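Local coordinates for protein tRNA (adenine(22)-N(1))-methyltransferase (Bacillus subtilis, PDB 6Q56) that methylates N1 of adenosine 22 in tRNA, taking the methyl group from S-adenosyl-L-methionine, at residues A[7-16]-A[144-155]. The protein carries 2 engineered substitutions. Residues are numbered along the deposited sequence; the frame is centred on the assembly and turned at random.
Sequences SKRLQTVAEY and VILEEDGKSYEV. Engineered in segment 144-155: S152 (natural residue Cys).
Helix 8-14 lies along one face of the antiparallel hairpin of strands 139-148 and 151-159 at the edge of the Rossmann-like methyltransferase sheet, its axis 9.2 Å from each short strand segment. It runs only 12° from strand 151-155 and roughly antiparallel to 144-148; R9 lies opposite Y153 and V13 opposite V155 on one strand, while K8 faces E148 at the end of the other. The contact illustrates how a carboxylate from a hairpin can bind the first amides of a helix: at the hairpin turn E148 receives two of them. K8 N donates to E148 OE2 from above the carboxylate plane (3.0 Å), while R9 N meets E148 OE1 on its syn side, though tilted out of the carboxylate plane (2.9 Å, 151° at the hydrogen). With CG anti to the backbone N (chi1 -177°) and the chain extended beyond, E148 reaches straight to the helix start, where the negative charge probably also gains from the helix dipole. S7, the N-cap residue, takes the next amide, L10 N, on its hydroxyl. A water joins R9 NE to E148 OE1, and the guanidinium goes on to Q121 of strand 117-122, tying the helix to the next strand of the sheet. The Y153 ring is contacted on both faces: R9 CA sits over one, a CH-pi contact 3.9 Å from the centroid, and the carbonyl oxygen of L146 lies against the opposite face, toward the rim. Farther along, V13 CG2 packs on V155 CG2, and Y16, hydrogen-bonded through its hydroxyl to D142, flanks V144. T12 turns its hydroxyl back onto K8 O, which T12 N approaches from the other face; its methyl, anti to the backbone N, points into the hairpin, where T12 CG2 presses tightly against V144 CG1 at 3.4 Å.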
ATOM      1  N   SER A   7      -2.091   7.625 -13.730  1.00 31.62           N
ATOM      2  CA  SER A   7      -1.816   8.699 -12.802  1.00 41.61           C
ATOM      3  C   SER A   7      -0.427   8.480 -12.246  1.00 41.66           C
ATOM      4  O   SER A   7       0.104   7.380 -12.311  1.00 40.36           O
ATOM      5  CB  SER A   7      -2.826   8.691 -11.659  1.00 37.84           C
ATOM      6  OG  SER A   7      -2.794   7.469 -10.963  1.00 31.56           O
ATOM      7  N   LYS A   8       0.162   9.531 -11.699  1.00 42.56           N
ATOM      8  CA  LYS A   8       1.482   9.438 -11.113  1.00 42.54           C
ATOM      9  C   LYS A   8       1.481   8.290 -10.125  1.00 38.89           C
ATOM     10  O   LYS A   8       2.402   7.492 -10.066  1.00 43.41           O
ATOM     11  CB  LYS A   8       1.837  10.733 -10.383  1.00 49.86           C
ATOM     12  CG  LYS A   8       2.399  11.823 -11.275  1.00 55.78           C
ATOM     13  CD  LYS A   8       2.707  13.087 -10.490  1.00 63.52           C
ATOM     14  CE  LYS A   8       3.394  14.144 -11.338  1.00 54.83           C
ATOM     15  NZ  LYS A   8       4.877  14.027 -11.309  1.00 64.85           N
ATOM     16  N   ARG A   9       0.414   8.238  -9.348  1.00 37.24           N
ATOM     17  CA  ARG A   9       0.239   7.221  -8.325  1.00 38.35           C
ATOM     18  C   ARG A   9       0.359   5.796  -8.858  1.00 35.59           C
ATOM     19  O   ARG A   9       1.160   5.025  -8.363  1.00 32.79           O
ATOM     20  CB  ARG A   9      -1.107   7.410  -7.635  1.00 33.29           C
ATOM     21  CG  ARG A   9      -1.323   6.562  -6.412  1.00 37.00           C
ATOM     22  CD  ARG A   9      -2.546   7.057  -5.675  1.00 46.07           C
ATOM     23  NE  ARG A   9      -3.629   7.347  -6.598  1.00 42.15           N
ATOM     24  CZ  ARG A   9      -4.482   6.441  -7.043  1.00 37.87           C
ATOM     25  NH1 ARG A   9      -4.389   5.187  -6.649  1.00 39.10           N
ATOM     26  NH2 ARG A   9      -5.436   6.791  -7.879  1.00 55.16           N
ATOM     27  N   LEU A  10      -0.446   5.448  -9.853  1.00 37.70           N
ATOM     28  CA  LEU A  10      -0.411   4.106 -10.416  1.00 37.22           C
ATOM     29  C   LEU A  10       0.808   3.907 -11.306  1.00 35.86           C
ATOM     30  O   LEU A  10       1.282   2.795 -11.475  1.00 31.54           O
ATOM     31  CB  LEU A  10      -1.698   3.802 -11.171  1.00 38.94           C
ATOM     32  CG  LEU A  10      -2.948   3.770 -10.296  1.00 39.25           C
ATOM     33  CD1 LEU A  10      -4.118   3.144 -11.032  1.00 33.86           C
ATOM     34  CD2 LEU A  10      -2.676   3.022  -9.006  1.00 33.96           C
ATOM     35  N   GLN A  11       1.317   4.996 -11.862  1.00 36.43           N
ATOM     36  CA  GLN A  11       2.499   4.930 -12.694  1.00 38.99           C
ATOM     37  C   GLN A  11       3.607   4.405 -11.812  1.00 38.45           C
ATOM     38  O   GLN A  11       4.354   3.512 -12.189  1.00 37.54           O
ATOM     39  CB  GLN A  11       2.867   6.305 -13.232  1.00 51.21           C
ATOM     40  CG  GLN A  11       3.988   6.274 -14.249  1.00 49.78           C
ATOM     41  CD  GLN A  11       3.683   5.334 -15.385  1.00 62.31           C
ATOM     42  OE1 GLN A  11       2.618   5.402 -15.983  1.00 63.61           O
ATOM     43  NE2 GLN A  11       4.618   4.447 -15.687  1.00 67.77           N
ATOM     44  N   THR A  12       3.689   4.982 -10.623  1.00 34.23           N
ATOM     45  CA  THR A  12       4.678   4.607  -9.633  1.00 34.78           C
ATOM     46  C   THR A  12       4.551   3.131  -9.308  1.00 34.35           C
ATOM     47  O   THR A  12       5.541   2.425  -9.243  1.00 38.77           O
ATOM     48  CB  THR A  12       4.527   5.442  -8.349  1.00 37.90           C
ATOM     49  OG1 THR A  12       4.909   6.794  -8.611  1.00 41.55           O
ATOM     50  CG2 THR A  12       5.393   4.897  -7.235  1.00 34.88           C
ATOM     51  N   VAL A  13       3.325   2.670  -9.111  1.00 34.70           N
ATOM     52  CA  VAL A  13       3.078   1.273  -8.795  1.00 39.00           C
ATOM     53  C   VAL A  13       3.573   0.368  -9.914  1.00 34.51           C
ATOM     54  O   VAL A  13       4.258  -0.607  -9.673  1.00 32.98           O
ATOM     55  CB  VAL A  13       1.578   1.019  -8.543  1.00 29.98           C
ATOM     56  CG1 VAL A  13       1.287  -0.463  -8.427  1.00 26.87           C
ATOM     57  CG2 VAL A  13       1.117   1.751  -7.299  1.00 28.33           C
ATOM     58  N   ALA A  14       3.208   0.709 -11.138  1.00 37.29           N
ATOM     59  CA  ALA A  14       3.590  -0.073 -12.305  1.00 41.42           C
ATOM     60  C   ALA A  14       5.098  -0.282 -12.439  1.00 40.04           C
ATOM     61  O   ALA A  14       5.536  -1.336 -12.864  1.00 39.07           O
ATOM     62  CB  ALA A  14       3.038   0.568 -13.570  1.00 40.03           C
ATOM     63  N   GLU A  15       5.885   0.724 -12.085  1.00 39.71           N
ATOM     64  CA  GLU A  15       7.334   0.636 -12.207  1.00 42.31           C
ATOM     65  C   GLU A  15       7.974  -0.469 -11.379  1.00 42.34           C
ATOM     66  O   GLU A  15       9.102  -0.853 -11.647  1.00 39.46           O
ATOM     67  CB  GLU A  15       7.986   1.967 -11.846  1.00 39.50           C
ATOM     68  CG  GLU A  15       7.553   3.143 -12.702  1.00 53.72           C
ATOM     69  CD  GLU A  15       7.722   2.904 -14.188  1.00 64.73           C
ATOM     70  OE1 GLU A  15       8.665   2.196 -14.584  1.00 64.28           O
ATOM     71  OE2 GLU A  15       6.909   3.433 -14.968  1.00 68.69           O
ATOM     72  N   TYR A  16       7.270  -0.973 -10.374  1.00 39.34           N
ATOM     73  CA  TYR A  16       7.823  -2.024  -9.532  1.00 36.16           C
ATOM     74  C   TYR A  16       7.409  -3.406  -9.978  1.00 33.84           C
ATOM     75  O   TYR A  16       7.743  -4.387  -9.336  1.00 35.30           O
ATOM     76  CB  TYR A  16       7.441  -1.815  -8.073  1.00 34.60           C
ATOM     77  CG  TYR A  16       8.141  -0.645  -7.454  1.00 34.12           C
ATOM     78  CD1 TYR A  16       9.412  -0.773  -6.926  1.00 36.42           C
ATOM     79  CD2 TYR A  16       7.545   0.599  -7.423  1.00 34.90           C
ATOM     80  CE1 TYR A  16      10.063   0.303  -6.369  1.00 35.18           C
ATOM     81  CE2 TYR A  16       8.186   1.676  -6.869  1.00 36.95           C
ATOM     82  CZ  TYR A  16       9.443   1.524  -6.342  1.00 33.61           C
ATOM     83  OH  TYR A  16      10.075   2.606  -5.799  1.00 37.89           O
ATOM     84  N   VAL A 144       8.118   4.637  -1.590  1.00 32.06           N
ATOM     85  CA  VAL A 144       8.120   5.944  -2.201  1.00 36.28           C
ATOM     86  C   VAL A 144       6.927   6.705  -1.661  1.00 31.64           C
ATOM     87  O   VAL A 144       5.880   6.131  -1.403  1.00 29.34           O
ATOM     88  CB  VAL A 144       8.047   5.898  -3.741  1.00 32.94           C
ATOM     89  CG1 VAL A 144       6.834   5.133  -4.204  1.00 40.37           C
ATOM     90  CG2 VAL A 144       7.989   7.300  -4.307  1.00 44.02           C
ATOM     91  N   ILE A 145       7.094   8.000  -1.481  1.00 33.76           N
ATOM     92  CA  ILE A 145       6.003   8.836  -1.037  1.00 29.40           C
ATOM     93  C   ILE A 145       6.032  10.046  -1.934  1.00 37.36           C
ATOM     94  O   ILE A 145       7.035  10.737  -2.034  1.00 36.82           O
ATOM     95  CB  ILE A 145       6.064   9.259   0.435  1.00 30.69           C
ATOM     96  CG1 ILE A 145       4.772  10.000   0.782  1.00 29.95           C
ATOM     97  CG2 ILE A 145       7.265  10.143   0.691  1.00 30.16           C
ATOM     98  CD1 ILE A 145       4.548  10.257   2.248  1.00 31.72           C
ATOM     99  N   LEU A 146       4.920  10.279  -2.602  1.00 35.52           N
ATOM    100  CA  LEU A 146       4.800  11.385  -3.516  1.00 37.98           C
ATOM    101  C   LEU A 146       3.448  12.018  -3.339  1.00 38.86           C
ATOM    102  O   LEU A 146       2.599  11.485  -2.647  1.00 39.26           O
ATOM    103  CB  LEU A 146       4.922  10.868  -4.944  1.00 39.05           C
ATOM    104  CG  LEU A 146       6.208  10.110  -5.249  1.00 52.68           C
ATOM    105  CD1 LEU A 146       6.052   9.225  -6.469  1.00 61.49           C
ATOM    106  CD2 LEU A 146       7.372  11.067  -5.426  1.00 46.46           C
ATOM    107  N   GLU A 147       3.238  13.152  -3.982  1.00 40.14           N
ATOM    108  CA  GLU A 147       1.941  13.789  -3.911  1.00 49.63           C
ATOM    109  C   GLU A 147       1.423  14.000  -5.324  1.00 39.37           C
ATOM    110  O   GLU A 147       2.189  14.154  -6.269  1.00 35.53           O
ATOM    111  CB  GLU A 147       1.972  15.083  -3.097  1.00 43.35           C
ATOM    112  CG  GLU A 147       2.399  16.327  -3.836  1.00 52.68           C
ATOM    113  CD  GLU A 147       2.452  17.534  -2.921  1.00 66.62           C
ATOM    114  OE1 GLU A 147       1.883  17.463  -1.815  1.00 47.95           O
ATOM    115  OE2 GLU A 147       3.066  18.550  -3.302  1.00 68.15           O
ATOM    116  N   GLU A 148       0.108  13.972  -5.452  1.00 35.99           N
ATOM    117  CA  GLU A 148      -0.542  14.163  -6.728  1.00 40.43           C
ATOM    118  C   GLU A 148      -1.847  14.881  -6.491  1.00 42.57           C
ATOM    119  O   GLU A 148      -2.674  14.432  -5.712  1.00 36.68           O
ATOM    120  CB  GLU A 148      -0.807  12.826  -7.411  1.00 35.00           C
ATOM    121  CG  GLU A 148      -1.414  12.958  -8.793  1.00 39.89           C
ATOM    122  CD  GLU A 148      -1.418  11.657  -9.565  1.00 42.78           C
ATOM    123  OE1 GLU A 148      -1.190  10.599  -8.958  1.00 49.87           O
ATOM    124  OE2 GLU A 148      -1.655  11.695 -10.782  1.00 42.03           O
ATOM    125  N   ASP A 149      -2.027  16.002  -7.171  1.00 45.39           N
ATOM    126  CA  ASP A 149      -3.244  16.776  -7.036  1.00 46.68           C
ATOM    127  C   ASP A 149      -3.491  17.134  -5.571  1.00 39.89           C
ATOM    128  O   ASP A 149      -4.586  16.961  -5.058  1.00 44.38           O
ATOM    129  CB  ASP A 149      -4.434  15.997  -7.613  1.00 46.66           C
ATOM    130  CG  ASP A 149      -4.315  15.759  -9.116  1.00 56.71           C
ATOM    131  OD1 ASP A 149      -3.481  16.409  -9.774  1.00 53.82           O
ATOM    132  OD2 ASP A 149      -5.067  14.918  -9.642  1.00 52.71           O
ATOM    133  N   GLY A 150      -2.455  17.631  -4.907  1.00 46.81           N
ATOM    134  CA  GLY A 150      -2.545  18.037  -3.516  1.00 50.69           C
ATOM    135  C   GLY A 150      -2.831  16.928  -2.527  1.00 55.13           C
ATOM    136  O   GLY A 150      -3.333  17.174  -1.434  1.00 56.87           O
ATOM    137  N   LYS A 151      -2.509  15.704  -2.909  1.00 44.78           N
ATOM    138  CA  LYS A 151      -2.734  14.566  -2.052  1.00 45.57           C
ATOM    139  C   LYS A 151      -1.485  13.712  -2.029  1.00 40.70           C
ATOM    140  O   LYS A 151      -0.898  13.444  -3.064  1.00 39.86           O
ATOM    141  CB  LYS A 151      -3.916  13.748  -2.558  1.00 46.44           C
ATOM    142  CG  LYS A 151      -4.147  12.474  -1.772  1.00 61.46           C
ATOM    143  CD  LYS A 151      -4.894  11.424  -2.584  1.00 65.28           C
ATOM    144  CE  LYS A 151      -4.160  11.033  -3.859  1.00 52.55           C
ATOM    145  NZ  LYS A 151      -2.908  10.276  -3.617  1.00 51.46           N
ATOM    146  N   SER A 152      -1.079  13.297  -0.838  1.00 44.81           N
ATOM    147  CA  SER A 152       0.106  12.477  -0.695  1.00 37.89           C
ATOM    148  C   SER A 152      -0.285  11.011  -0.765  1.00 43.13           C
ATOM    149  O   SER A 152      -1.336  10.613  -0.283  1.00 38.57           O
ATOM    150  CB  SER A 152       0.822  12.782   0.613  1.00 32.78           C
ATOM    151  OG  SER A 152       0.101  12.280   1.712  1.00 39.41           O
ATOM    152  N   TYR A 153       0.568  10.210  -1.378  1.00 38.35           N
ATOM    153  CA  TYR A 153       0.296   8.801  -1.513  1.00 32.57           C
ATOM    154  C   TYR A 153       1.580   8.031  -1.334  1.00 32.08           C
ATOM    155  O   TYR A 153       2.631   8.448  -1.789  1.00 35.56           O
ATOM    156  CB  TYR A 153      -0.328   8.504  -2.874  1.00 39.53           C
ATOM    157  CG  TYR A 153       0.598   8.753  -4.036  1.00 50.69           C
ATOM    158  CD1 TYR A 153       1.484   7.779  -4.461  1.00 52.20           C
ATOM    159  CD2 TYR A 153       0.589   9.962  -4.710  1.00 61.15           C
ATOM    160  CE1 TYR A 153       2.334   8.004  -5.521  1.00 57.17           C
ATOM    161  CE2 TYR A 153       1.438  10.195  -5.773  1.00 43.53           C
ATOM    162  CZ  TYR A 153       2.306   9.214  -6.172  1.00 51.09           C
ATOM    163  OH  TYR A 153       3.145   9.438  -7.222  1.00 51.70           O
ATOM    164  N   GLU A 154       1.476   6.904  -0.650  1.00 26.88           N
ATOM    165  CA  GLU A 154       2.613   6.054  -0.396  1.00 29.74           C
ATOM    166  C   GLU A 154       2.507   4.774  -1.196  1.00 30.39           C
ATOM    167  O   GLU A 154       1.419   4.315  -1.505  1.00 34.05           O
ATOM    168  CB  GLU A 154       2.679   5.704   1.078  1.00 27.31           C
ATOM    169  CG  GLU A 154       3.089   6.846   1.974  1.00 32.41           C
ATOM    170  CD  GLU A 154       2.569   6.676   3.378  1.00 28.90           C
ATOM    171  OE1 GLU A 154       1.444   6.178   3.528  1.00 30.31           O
ATOM    172  OE2 GLU A 154       3.279   7.043   4.323  1.00 38.62           O
ATOM    173  N   VAL A 155       3.655   4.203  -1.519  1.00 26.85           N
ATOM    174  CA  VAL A 155       3.717   2.961  -2.261  1.00 32.89           C
ATOM    175  C   VAL A 155       4.763   2.081  -1.601  1.00 35.42           C
ATOM    176  O   VAL A 155       5.921   2.453  -1.492  1.00 26.93           O
ATOM    177  CB  VAL A 155       4.071   3.186  -3.737  1.00 40.54           C
ATOM    178  CG1 VAL A 155       4.252   1.860  -4.449  1.00 31.99           C
ATOM    179  CG2 VAL A 155       2.993   3.999  -4.417  1.00 28.59           C
TER
HETATM  180  O   HOH W   1      -3.977   9.752  -7.573  1.00 41.35           O